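Local coordinates for protein leucine aminopeptidase (PDB 3TC8) that probably acts as a zinc-dependent exopeptidase of the M28 family, an aminopeptidase or possibly a glutaminyl-peptide cyclotransferase, at residues 69-72 and 78-81; 73-78 and 106-111; 171-174 and 179-182; 193-198 and 220-225; 252-255 and 259-262. One frame throughout, in Å; residues are numbered along the deposited sequence.

Contact 1 of 5, residues 69-72 and 78-81; sequences EAIL and TKLE
L72 and L80 face each other as an antiparallel hydrogen-bonded pair, each giving its amide to the carbonyl of the other. L72 N donates to L80 O at 2.9 Å, with the donor in the carbonyl plane; L80 N returns a nearly straight bond to L72 O at 2.8 Å (N-H...O 176°). Both acceptors also receive a CA-H: I71 CA lies 3.3 Å from L80 O, and K79 CA approaches L72 O. Next along, I71 and E81 form a non-hydrogen-bonded pair; the outward-facing E81 N and K79 O are both taken by the carboxamide of N43, through OD1 and ND2, while A70 bonds through its backbone to A82. On the exposed face, methyls of I71 rest on the methylene stems of K79 and E81. I71 CD1 lies alongside E81, 4.1 Å from its CG, and I71 CG2 meets K79 CB at 3.7 Å where the two side chains cross at about a right angle. The charged ends of E81 and K79 are bonded elsewhere: E81 OE1 with K48, and K79 NZ with T73 OG1, which the bend of the lysine at chi2 (-63°) helps to reach. Leucines suit the other face, where L72 packs on L177 and F181 and L80 on L177. This reciprocal pair of bonds is typical of an antiparallel beta hairpin, here strands 64-73 and 79-89, with 64-73 outermost in the mixed sheet.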
# COMPACT_ATOMS: atom_id res chain seq x y z
N GLU A 69 -13.25 -4.19 11.60
CA GLU A 69 -12.85 -5.54 11.94
C GLU A 69 -13.79 -6.54 11.30
O GLU A 69 -14.99 -6.37 11.37
CB GLU A 69 -12.83 -5.71 13.45
CG GLU A 69 -11.78 -4.81 14.07
CD GLU A 69 -11.71 -4.87 15.54
OE1 GLU A 69 -12.61 -4.28 16.18
OE2 GLU A 69 -10.75 -5.46 16.05
N ALA A 70 -13.26 -7.60 10.71
CA ALA A 70 -14.06 -8.61 10.06
C ALA A 70 -13.30 -9.91 10.08
O ALA A 70 -12.07 -9.92 9.97
CB ALA A 70 -14.36 -8.23 8.62
N ILE A 71 -14.02 -11.03 10.19
CA ILE A 71 -13.41 -12.34 10.04
C ILE A 71 -13.43 -12.72 8.56
O ILE A 71 -14.53 -12.86 7.98
CB ILE A 71 -14.12 -13.39 10.91
CG1 ILE A 71 -14.30 -12.87 12.33
CG2 ILE A 71 -13.32 -14.70 10.91
CD1 ILE A 71 -12.95 -12.68 13.01
N LEU A 72 -12.25 -12.86 7.98
CA LEU A 72 -12.10 -13.16 6.57
C LEU A 72 -11.60 -14.57 6.46
O LEU A 72 -11.09 -15.12 7.42
CB LEU A 72 -11.15 -12.17 5.94
CG LEU A 72 -11.56 -10.71 6.12
CD1 LEU A 72 -10.58 -9.79 5.43
CD2 LEU A 72 -13.04 -10.42 5.67
N THR A 78 -8.43 -20.86 6.92
CA THR A 78 -8.11 -20.16 8.18
C THR A 78 -9.01 -18.92 8.28
O THR A 78 -9.13 -18.14 7.32
CB THR A 78 -6.62 -19.70 8.21
OG1 THR A 78 -5.79 -20.84 7.97
CG2 THR A 78 -6.22 -19.08 9.57
N LYS A 79 -9.60 -18.72 9.44
CA LYS A 79 -10.36 -17.56 9.73
C LYS A 79 -9.37 -16.49 10.22
O LYS A 79 -8.68 -16.67 11.25
CB LYS A 79 -11.40 -17.90 10.78
CG LYS A 79 -12.45 -18.94 10.28
CD LYS A 79 -13.26 -18.44 9.13
CE LYS A 79 -14.17 -19.53 8.59
NZ LYS A 79 -15.00 -19.02 7.47
N LEU A 80 -9.31 -15.39 9.51
CA LEU A 80 -8.40 -14.28 9.80
C LEU A 80 -9.14 -13.18 10.50
O LEU A 80 -10.16 -12.68 10.01
CB LEU A 80 -7.81 -13.74 8.50
CG LEU A 80 -7.10 -14.74 7.61
CD1 LEU A 80 -6.56 -14.04 6.35
CD2 LEU A 80 -6.01 -15.52 8.36
N GLU A 81 -8.60 -12.77 11.65
CA GLU A 81 -9.12 -11.64 12.43
C GLU A 81 -8.57 -10.36 11.80
O GLU A 81 -7.51 -9.85 12.21
CB GLU A 81 -8.65 -11.81 13.88
CG GLU A 81 -9.15 -13.11 14.46
CD GLU A 81 -8.71 -13.39 15.88
OE1 GLU A 81 -7.51 -13.10 16.20
OE2 GLU A 81 -9.59 -13.97 16.64

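Contact 2 of 5, residues 73-78 and 106-111; sequences TAYDGT and RPYSDH
Y75 OH and Y108 OH meet at 2.6 Å in a short hydrogen bond in which either could be the donor. The side chains come from opposite directions, and Y108 OH sits at the edge of the Y75 ring, near its plane. With CG of Y75 held between its backbone N and carbonyl carbon (chi1 74°), the ring leaves the hairpin loop towards Y108. A phenylalanine in place of Y75 would probably leave Y108 OH without this partner and the loop without its polar tie to residues 106-111. Y75 and D76 are central in a type I beta turn from A74 to G77, and D76 adds an Asx turn: its OD1 accepts from T78 N at 2.9 Å and from T78 OG1 at 2.6 Å, both from the same face of the carboxylate. Glycine suits position 77, where phi is positive. P107 CG lies over one face of the Y108 ring, and Y108 CD2 stands 3.6 Å above the guanidinium plane of R106. D110 holds that guanidinium side-on in a salt bridge, R106 NE to D110 OD1 at 2.9 Å and R106 NH2 to D110 OD2 at 3.0 Å; R106 NH1 reaches the carbonyl of D160, a zinc ligand.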
# COMPACT_ATOMS: atom_id res chain seq x y z
N THR A 73 -11.80 -15.21 5.33
CA THR A 73 -11.44 -16.62 5.16
C THR A 73 -10.32 -16.76 4.14
O THR A 73 -10.48 -16.37 2.99
CB THR A 73 -12.64 -17.46 4.79
OG1 THR A 73 -13.65 -17.27 5.79
CG2 THR A 73 -12.26 -18.94 4.63
N ALA A 74 -9.18 -17.29 4.57
CA ALA A 74 -8.06 -17.53 3.69
C ALA A 74 -8.29 -18.74 2.81
O ALA A 74 -9.23 -19.54 3.03
CB ALA A 74 -6.77 -17.73 4.51
N TYR A 75 -7.41 -18.89 1.83
CA TYR A 75 -7.51 -19.97 0.84
C TYR A 75 -7.57 -21.36 1.47
O TYR A 75 -8.14 -22.27 0.88
CB TYR A 75 -6.31 -19.91 -0.14
CG TYR A 75 -5.03 -20.37 0.50
CD1 TYR A 75 -4.26 -19.52 1.32
CD2 TYR A 75 -4.62 -21.68 0.36
CE1 TYR A 75 -3.16 -19.99 1.98
CE2 TYR A 75 -3.51 -22.15 1.03
CZ TYR A 75 -2.79 -21.31 1.85
OH TYR A 75 -1.69 -21.81 2.52
N ASP A 76 -6.95 -21.53 2.65
CA ASP A 76 -6.85 -22.84 3.35
C ASP A 76 -7.95 -22.98 4.38
O ASP A 76 -7.93 -23.93 5.16
CB ASP A 76 -5.47 -23.02 4.00
CG ASP A 76 -5.17 -22.05 5.10
OD1 ASP A 76 -5.98 -21.13 5.35
OD2 ASP A 76 -4.12 -22.28 5.79
N GLY A 77 -8.90 -22.05 4.42
CA GLY A 77 -9.97 -22.09 5.42
C GLY A 77 -9.65 -21.35 6.71
O GLY A 77 -10.55 -21.23 7.54
N THR A 78 -8.43 -20.86 6.92
CA THR A 78 -8.11 -20.16 8.18
C THR A 78 -9.01 -18.92 8.28
O THR A 78 -9.13 -18.14 7.32
CB THR A 78 -6.62 -19.70 8.21
OG1 THR A 78 -5.79 -20.84 7.97
CG2 THR A 78 -6.22 -19.08 9.57
N ARG A 106 3.08 -11.29 4.70
CA ARG A 106 2.83 -12.64 4.25
C ARG A 106 3.34 -13.67 5.27
O ARG A 106 4.47 -13.57 5.72
CB ARG A 106 3.49 -12.84 2.89
CG ARG A 106 3.24 -14.20 2.23
CD ARG A 106 3.21 -14.07 0.73
NE ARG A 106 3.03 -15.34 0.02
CZ ARG A 106 1.86 -15.91 -0.16
NH1 ARG A 106 0.78 -15.46 0.44
NH2 ARG A 106 1.74 -17.04 -0.85
N PRO A 107 2.58 -14.73 5.49
CA PRO A 107 3.00 -15.78 6.44
C PRO A 107 4.00 -16.80 5.88
O PRO A 107 4.40 -17.70 6.60
CB PRO A 107 1.70 -16.45 6.82
CG PRO A 107 0.83 -16.28 5.62
CD PRO A 107 1.14 -14.88 5.17
N TYR A 108 4.33 -16.64 4.62
CA TYR A 108 5.17 -17.54 3.87
C TYR A 108 6.27 -16.75 3.17
O TYR A 108 6.15 -15.56 2.94
CB TYR A 108 4.38 -18.29 2.79
CG TYR A 108 3.06 -18.85 3.22
CD1 TYR A 108 2.96 -19.73 4.29
CD2 TYR A 108 1.89 -18.46 2.60
CE1 TYR A 108 1.73 -20.23 4.68
CE2 TYR A 108 0.63 -18.94 3.00
CZ TYR A 108 0.58 -19.81 4.05
OH TYR A 108 -0.65 -20.31 4.41
N SER A 109 7.35 -17.44 2.86
CA SER A 109 8.42 -16.93 2.00
C SER A 109 8.55 -17.87 0.81
O SER A 109 9.56 -18.53 0.61
CB SER A 109 9.72 -16.79 2.77
OG SER A 109 9.54 -15.96 3.90
N ASP A 110 7.46 -17.94 0.02
CA ASP A 110 7.28 -19.04 -0.92
C ASP A 110 8.06 -18.93 -2.20
O ASP A 110 8.08 -19.87 -2.95
CB ASP A 110 5.79 -19.32 -1.17
CG ASP A 110 4.95 -18.09 -1.54
OD1 ASP A 110 5.15 -16.98 -0.98
OD2 ASP A 110 4.01 -18.28 -2.38
N HIS A 111 8.77 -17.82 -2.37
CA HIS A 111 9.73 -17.66 -3.43
C HIS A 111 11.18 -17.71 -2.95
O HIS A 111 12.13 -17.51 -3.71
CB HIS A 111 9.48 -16.41 -4.24
CG HIS A 111 8.28 -16.52 -5.10
ND1 HIS A 111 8.36 -16.87 -6.42
CD2 HIS A 111 6.96 -16.39 -4.82
CE1 HIS A 111 7.13 -16.97 -6.91
NE2 HIS A 111 6.26 -16.64 -5.98

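Contact 3 of 5, residues 171-174 and 179-182; sequences TPDS and TQFW
Q180 reaches from helix 177-184 to the loop at D173, its carboxamide at the end of a side chain extended beyond CG (chi2 180°). Q180 NE2 donates to D173 O at 3.0 Å along a nearly straight N-H...O line of 172°. The acceptor lies in the plane of the glutamine amide, but seen from D173 the donor stands above the carbonyl plane, 45° out of it. At the other end of the amide, Q180 OE1 lies 3.6 Å from D173 CB, so the group meets D173 at two points, NE2 at the backbone O and OE1 at CB. The carboxylate turns elsewhere, D173 OD1 being bonded to the hydroxyl of Y253, whose ring packs on Q180. D173 has positive phi, and the helix side chain ties back the loop that leads into helix 177-184, next to helix 250-258, which supplies Y253. Glutamine suits position 180 because it is long enough to span the 8.7 Å between D173 CA and Q180 CA, and its NE2 can also send a weak bond to W175 O. The chemistry is that of a neutral tie: an uncharged amide serves a backbone carbonyl, while D173 OD1 takes the tyrosine hydroxyl.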
# COMPACT_ATOMS: atom_id res chain seq x y z
N THR A 171 -7.73 -21.39 -5.48
CA THR A 171 -8.78 -20.58 -4.88
C THR A 171 -8.85 -19.25 -5.62
O THR A 171 -7.86 -18.54 -5.70
CB THR A 171 -8.44 -20.29 -3.39
OG1 THR A 171 -8.27 -21.51 -2.68
CG2 THR A 171 -9.51 -19.46 -2.73
N PRO A 172 -10.02 -18.89 -6.17
CA PRO A 172 -10.13 -17.58 -6.82
C PRO A 172 -10.11 -16.45 -5.79
O PRO A 172 -10.58 -16.63 -4.68
CB PRO A 172 -11.48 -17.64 -7.53
CG PRO A 172 -12.25 -18.60 -6.71
CD PRO A 172 -11.28 -19.64 -6.22
N ASP A 173 -9.54 -15.32 -6.16
CA ASP A 173 -9.63 -14.10 -5.35
C ASP A 173 -9.10 -14.33 -3.93
O ASP A 173 -9.70 -13.85 -2.97
CB ASP A 173 -11.05 -13.54 -5.36
CG ASP A 173 -11.50 -13.20 -6.74
OD1 ASP A 173 -10.91 -12.29 -7.35
OD2 ASP A 173 -12.45 -13.84 -7.23
N SER A 174 -7.96 -15.00 -3.82
CA SER A 174 -7.40 -15.31 -2.52
C SER A 174 -6.51 -14.19 -1.96
O SER A 174 -6.18 -14.27 -0.77
CB SER A 174 -6.63 -16.62 -2.56
OG SER A 174 -5.35 -16.53 -3.17
N THR A 179 -9.42 -5.61 1.25
CA THR A 179 -9.96 -4.70 0.27
C THR A 179 -11.26 -5.23 -0.30
O THR A 179 -12.22 -4.48 -0.49
CB THR A 179 -8.98 -4.42 -0.90
OG1 THR A 179 -7.75 -3.99 -0.32
CG2 THR A 179 -9.51 -3.32 -1.79
N GLN A 180 -11.32 -6.54 -0.56
CA GLN A 180 -12.56 -7.11 -1.04
C GLN A 180 -13.70 -6.86 -0.06
O GLN A 180 -14.83 -6.58 -0.46
CB GLN A 180 -12.40 -8.61 -1.34
CG GLN A 180 -11.52 -8.90 -2.59
CD GLN A 180 -11.41 -10.37 -2.83
OE1 GLN A 180 -12.43 -11.02 -3.11
NE2 GLN A 180 -10.24 -10.94 -2.65
N PHE A 181 -13.45 -7.06 1.24
CA PHE A 181 -14.46 -6.86 2.24
C PHE A 181 -14.90 -5.39 2.27
O PHE A 181 -16.09 -5.10 2.26
CB PHE A 181 -13.95 -7.27 3.61
CG PHE A 181 -15.01 -7.07 4.68
CD1 PHE A 181 -15.96 -8.04 4.88
CD2 PHE A 181 -15.08 -5.89 5.40
CE1 PHE A 181 -16.98 -7.83 5.79
CE2 PHE A 181 -16.11 -5.70 6.35
CZ PHE A 181 -17.06 -6.66 6.50
N TRP A 182 -13.94 -4.47 2.31
CA TRP A 182 -14.23 -3.06 2.41
C TRP A 182 -15.01 -2.56 1.18
O TRP A 182 -15.92 -1.75 1.29
CB TRP A 182 -12.92 -2.29 2.55
CG TRP A 182 -13.10 -0.79 2.51
CD1 TRP A 182 -13.42 0.06 3.53
CD2 TRP A 182 -13.01 0.02 1.32
NE1 TRP A 182 -13.52 1.33 3.05
CE2 TRP A 182 -13.27 1.35 1.69
CE3 TRP A 182 -12.66 -0.24 0.01
CZ2 TRP A 182 -13.21 2.39 0.78
CZ3 TRP A 182 -12.63 0.80 -0.92
CH2 TRP A 182 -12.90 2.10 -0.53

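Contact 4 of 5, residues 193-198 and 220-225; sequences AEYGIL and APIVEM
Y195 receives two side chains of helix 213-233, one near the root of its ring and one near the phenol end. The tight part is at the root, where I222 CD1 presses on Y195 CB at 3.6 Å and stays close to CG. A second branch, I222 CG2, reaches Y195 CD1 at 3.8 Å, so the forked isoleucine grips the beginning of the ring obliquely with both arms. CG2 is anti to the backbone N of I222 and CG1 is anti to its carbonyl carbon (chi1 -50°), which spreads the two arms across the tyrosine. The outer part is lighter. There M225, present as selenomethionine in place of methionine, offers only its terminal methyl, M225 CE, in a CH-pi contact over one face of the ring, 4.0 Å from the centroid and 24° off the normal. The methyl is displaced towards the phenol end, with Y195 CZ its nearest atom at 3.7 Å, and a bend at chi3 (63°) carries it there. Further in, I222 and V223 pack on I263 of strand 262-266, whereas on the side turned from the strand E224 is partly exposed and pairs its carboxylate with K211. V305 of helix 292-308 touches both Y195 and M225, so the ring is wedged where two helices lie against strand 195-200 of the central sheet. Carbon supplies nearly all of the meeting surface, with no polar bond between the two segments, so the contact rests on dispersion and hydrophobic burial, and its fit depends on shape.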
# COMPACT_ATOMS: atom_id res chain seq x y z
N ALA A 193 -14.67 8.39 -4.05
CA ALA A 193 -13.59 9.37 -4.14
C ALA A 193 -13.37 9.66 -5.61
O ALA A 193 -13.74 8.88 -6.47
CB ALA A 193 -12.30 8.81 -3.48
N GLU A 194 -12.69 10.76 -5.91
CA GLU A 194 -12.42 11.14 -7.27
C GLU A 194 -11.47 10.14 -7.92
O GLU A 194 -11.64 9.80 -9.08
CB GLU A 194 -11.80 12.55 -7.31
CG GLU A 194 -12.69 13.66 -6.71
CD GLU A 194 -14.02 13.81 -7.40
OE1 GLU A 194 -13.96 14.12 -8.61
OE2 GLU A 194 -15.11 13.62 -6.76
N TYR A 195 -10.47 9.72 -7.17
CA TYR A 195 -9.50 8.72 -7.63
C TYR A 195 -8.82 8.15 -6.41
O TYR A 195 -8.93 8.66 -5.31
CB TYR A 195 -8.47 9.30 -8.63
CG TYR A 195 -7.58 10.40 -8.08
CD1 TYR A 195 -6.39 10.08 -7.43
CD2 TYR A 195 -7.88 11.74 -8.22
CE1 TYR A 195 -5.56 11.04 -6.92
CE2 TYR A 195 -7.06 12.72 -7.69
CZ TYR A 195 -5.88 12.37 -7.02
OH TYR A 195 -5.03 13.28 -6.50
N GLY A 196 -8.13 7.04 -6.65
CA GLY A 196 -7.33 6.37 -5.65
C GLY A 196 -5.89 6.15 -6.10
O GLY A 196 -5.62 5.94 -7.28
N ILE A 197 -4.96 6.19 -5.13
CA ILE A 197 -3.57 5.86 -5.36
C ILE A 197 -3.16 4.81 -4.33
O ILE A 197 -3.23 5.07 -3.12
CB ILE A 197 -2.61 7.05 -5.27
CG1 ILE A 197 -2.99 8.14 -6.29
CG2 ILE A 197 -1.18 6.59 -5.47
CD1 ILE A 197 -2.18 9.43 -6.08
N LEU A 198 -2.76 3.63 -4.80
CA LEU A 198 -2.17 2.57 -4.01
C LEU A 198 -0.65 2.67 -4.07
O LEU A 198 -0.09 2.80 -5.14
CB LEU A 198 -2.62 1.23 -4.60
CG LEU A 198 -1.94 -0.04 -4.07
CD1 LEU A 198 -2.12 -0.22 -2.56
CD2 LEU A 198 -2.46 -1.25 -4.80
N ALA A 220 -6.10 6.09 -16.68
CA ALA A 220 -4.94 6.65 -17.39
C ALA A 220 -4.70 8.11 -17.08
O ALA A 220 -3.56 8.50 -16.95
CB ALA A 220 -5.01 6.43 -18.90
N PRO A 221 -5.74 8.94 -16.93
CA PRO A 221 -5.45 10.35 -16.61
C PRO A 221 -4.78 10.51 -15.27
O PRO A 221 -4.00 11.45 -15.07
CB PRO A 221 -6.84 11.01 -16.64
CG PRO A 221 -7.65 10.15 -17.55
CD PRO A 221 -7.16 8.75 -17.29
N ILE A 222 -5.07 9.63 -14.32
CA ILE A 222 -4.45 9.65 -13.01
C ILE A 222 -3.00 9.22 -13.12
O ILE A 222 -2.12 9.85 -12.54
CB ILE A 222 -5.23 8.80 -11.98
CG1 ILE A 222 -6.75 9.14 -11.98
CG2 ILE A 222 -4.62 8.92 -10.59
CD1 ILE A 222 -7.07 10.62 -11.73
N VAL A 223 -2.74 8.13 -13.86
CA VAL A 223 -1.38 7.73 -14.14
C VAL A 223 -0.58 8.90 -14.73
O VAL A 223 0.53 9.21 -14.29
CB VAL A 223 -1.29 6.49 -15.07
CG1 VAL A 223 0.17 6.17 -15.39
CG2 VAL A 223 -2.00 5.28 -14.44
N GLU A 224 -1.14 9.51 -15.77
CA GLU A 224 -0.44 10.59 -16.44
C GLU A 224 -0.16 11.76 -15.50
O GLU A 224 0.92 12.33 -15.53
CB GLU A 224 -1.18 11.02 -17.70
CG GLU A 224 -1.12 9.91 -18.77
CD GLU A 224 0.29 9.57 -19.18
OE1 GLU A 224 1.08 10.53 -19.46
OE2 GLU A 224 0.60 8.35 -19.24
N MSE A 225 -1.13 12.13 -14.69
CA MSE A 225 -0.95 13.23 -13.76
C MSE A 225 0.18 12.93 -12.77
O MSE A 225 1.03 13.78 -12.52
CB MSE A 225 -2.24 13.43 -12.99
CG MSE A 225 -2.19 14.40 -11.79
SE MSE A 225 -3.82 14.69 -10.88
CE MSE A 225 -4.15 12.89 -10.26

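Contact 5 of 5, residues 252-255 and 259-262; sequences QYVI and NIPS
The end of helix 250-258 and the turn that leads from it into strand 262-266 form this contact, with V254 and I255 packed against residues 259-262. I255 makes the larger share. Its CG1 lies 3.5 Å from I260 O and 4.0 Å from S262 CB, and its CD1 runs on to S262 O, also at 3.5 Å; with CG1 anti to its carbonyl carbon (chi1 -69°) the long branch is carried towards the loop. V254 covers the neighbouring part: V254 CG1 touches I260 CB at 3.9 Å and S262 OG at 3.5 Å, and the side chains of V254 and I260 cross at a slant. Where the helix ends, N259 is the first residue to leave helical angles, with positive phi (58°), a conformation that asparagine tolerates better than most residues; its amide gives a weak bond to I255 O. The chain then enters the edge strand of the mixed sheet characteristic of this alpha/beta exopeptidase fold. V254 also touches L98 and F100 of strand 96-102 and W182, so a small branched residue suits its buried place. S262 is buried as well, and its OG donates to I260 O at 2.9 Å, coming from above that carbonyl plane, while S262 O has no polar partner and is covered by I255 CD1. An alanine at S262 would probably deprive I260 O of this donor and open a small gap beside V254 CG1. Between I260 and S262, P261 O accepts from G196 N of strand 195-200.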
# COMPACT_ATOMS: atom_id res chain seq x y z
N GLN A 252 -7.31 -3.17 -7.93
CA GLN A 252 -8.30 -3.78 -8.83
C GLN A 252 -9.65 -3.96 -8.15
O GLN A 252 -10.69 -3.88 -8.79
CB GLN A 252 -7.83 -5.08 -9.43
CG GLN A 252 -7.90 -6.24 -8.56
CD GLN A 252 -7.22 -7.43 -9.21
OE1 GLN A 252 -6.07 -7.32 -9.63
NE2 GLN A 252 -7.90 -8.59 -9.22
N TYR A 253 -9.62 -4.23 -6.84
CA TYR A 253 -10.83 -4.46 -6.09
C TYR A 253 -11.52 -3.16 -5.69
O TYR A 253 -12.73 -3.14 -5.54
CB TYR A 253 -10.53 -5.40 -4.92
CG TYR A 253 -10.16 -6.78 -5.32
CD1 TYR A 253 -11.12 -7.68 -5.77
CD2 TYR A 253 -8.84 -7.18 -5.30
CE1 TYR A 253 -10.77 -8.98 -6.14
CE2 TYR A 253 -8.47 -8.47 -5.71
CZ TYR A 253 -9.42 -9.36 -6.11
OH TYR A 253 -9.04 -10.62 -6.47
N VAL A 254 -10.74 -2.09 -5.54
CA VAL A 254 -11.33 -0.77 -5.35
C VAL A 254 -12.05 -0.35 -6.64
O VAL A 254 -13.18 0.13 -6.58
CB VAL A 254 -10.28 0.25 -4.93
CG1 VAL A 254 -10.86 1.66 -4.92
CG2 VAL A 254 -9.64 -0.14 -3.58
N ILE A 255 -11.43 -0.59 -7.80
CA ILE A 255 -12.01 -0.27 -9.10
C ILE A 255 -13.31 -1.06 -9.29
O ILE A 255 -14.36 -0.50 -9.58
CB ILE A 255 -10.99 -0.56 -10.21
CG1 ILE A 255 -9.82 0.43 -10.16
CG2 ILE A 255 -11.69 -0.52 -11.61
CD1 ILE A 255 -8.55 -0.06 -10.96
N ASN A 259 -15.93 1.39 -7.88
CA ASN A 259 -15.92 2.19 -9.10
C ASN A 259 -15.15 3.49 -8.89
O ASN A 259 -15.53 4.53 -9.38
CB ASN A 259 -17.35 2.50 -9.59
CG ASN A 259 -17.39 2.91 -11.03
OD1 ASN A 259 -16.63 2.40 -11.86
ND2 ASN A 259 -18.28 3.86 -11.35
N ILE A 260 -14.04 3.41 -8.16
CA ILE A 260 -13.11 4.54 -7.98
C ILE A 260 -11.91 4.27 -8.88
O ILE A 260 -11.20 3.29 -8.65
CB ILE A 260 -12.67 4.71 -6.52
CG1 ILE A 260 -13.87 5.01 -5.61
CG2 ILE A 260 -11.59 5.82 -6.45
CD1 ILE A 260 -13.53 4.88 -4.13
N PRO A 261 -11.70 5.13 -9.91
CA PRO A 261 -10.51 4.96 -10.76
C PRO A 261 -9.24 5.03 -9.89
O PRO A 261 -9.03 6.05 -9.25
CB PRO A 261 -10.59 6.12 -11.76
CG PRO A 261 -12.06 6.52 -11.76
CD PRO A 261 -12.50 6.30 -10.32
N SER A 262 -8.43 3.99 -9.95
CA SER A 262 -7.30 3.86 -9.02
C SER A 262 -6.08 3.35 -9.73
O SER A 262 -6.17 2.56 -10.70
CB SER A 262 -7.66 2.95 -7.85
OG SER A 262 -8.76 3.40 -7.13

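Overall arrangement
From the N terminus, contact 1 closes the hairpin of strands 64-73 and 79-89. The loop it encloses, 73-78, opens contact 2, which shares T78 with it, so contact 2 starts inside that closure and ends outside it, in the loop after strand 96-102. Contacts 3, 4 and 5 follow in series without nesting. Contact 3 is a short closure between 171-174 and helix 177-184, which packs on contact 1 through F181, while Y75 of contact 2 touches T171 and S174. Contact 4 spans from strand 195-200 to helix 213-233, and contact 5 closes the turn after helix 250-258. Contact 5 meets contact 3 through Y253 and contact 4 through P261 and G196, tying helices 177-184 and 250-258 to strand 195-200.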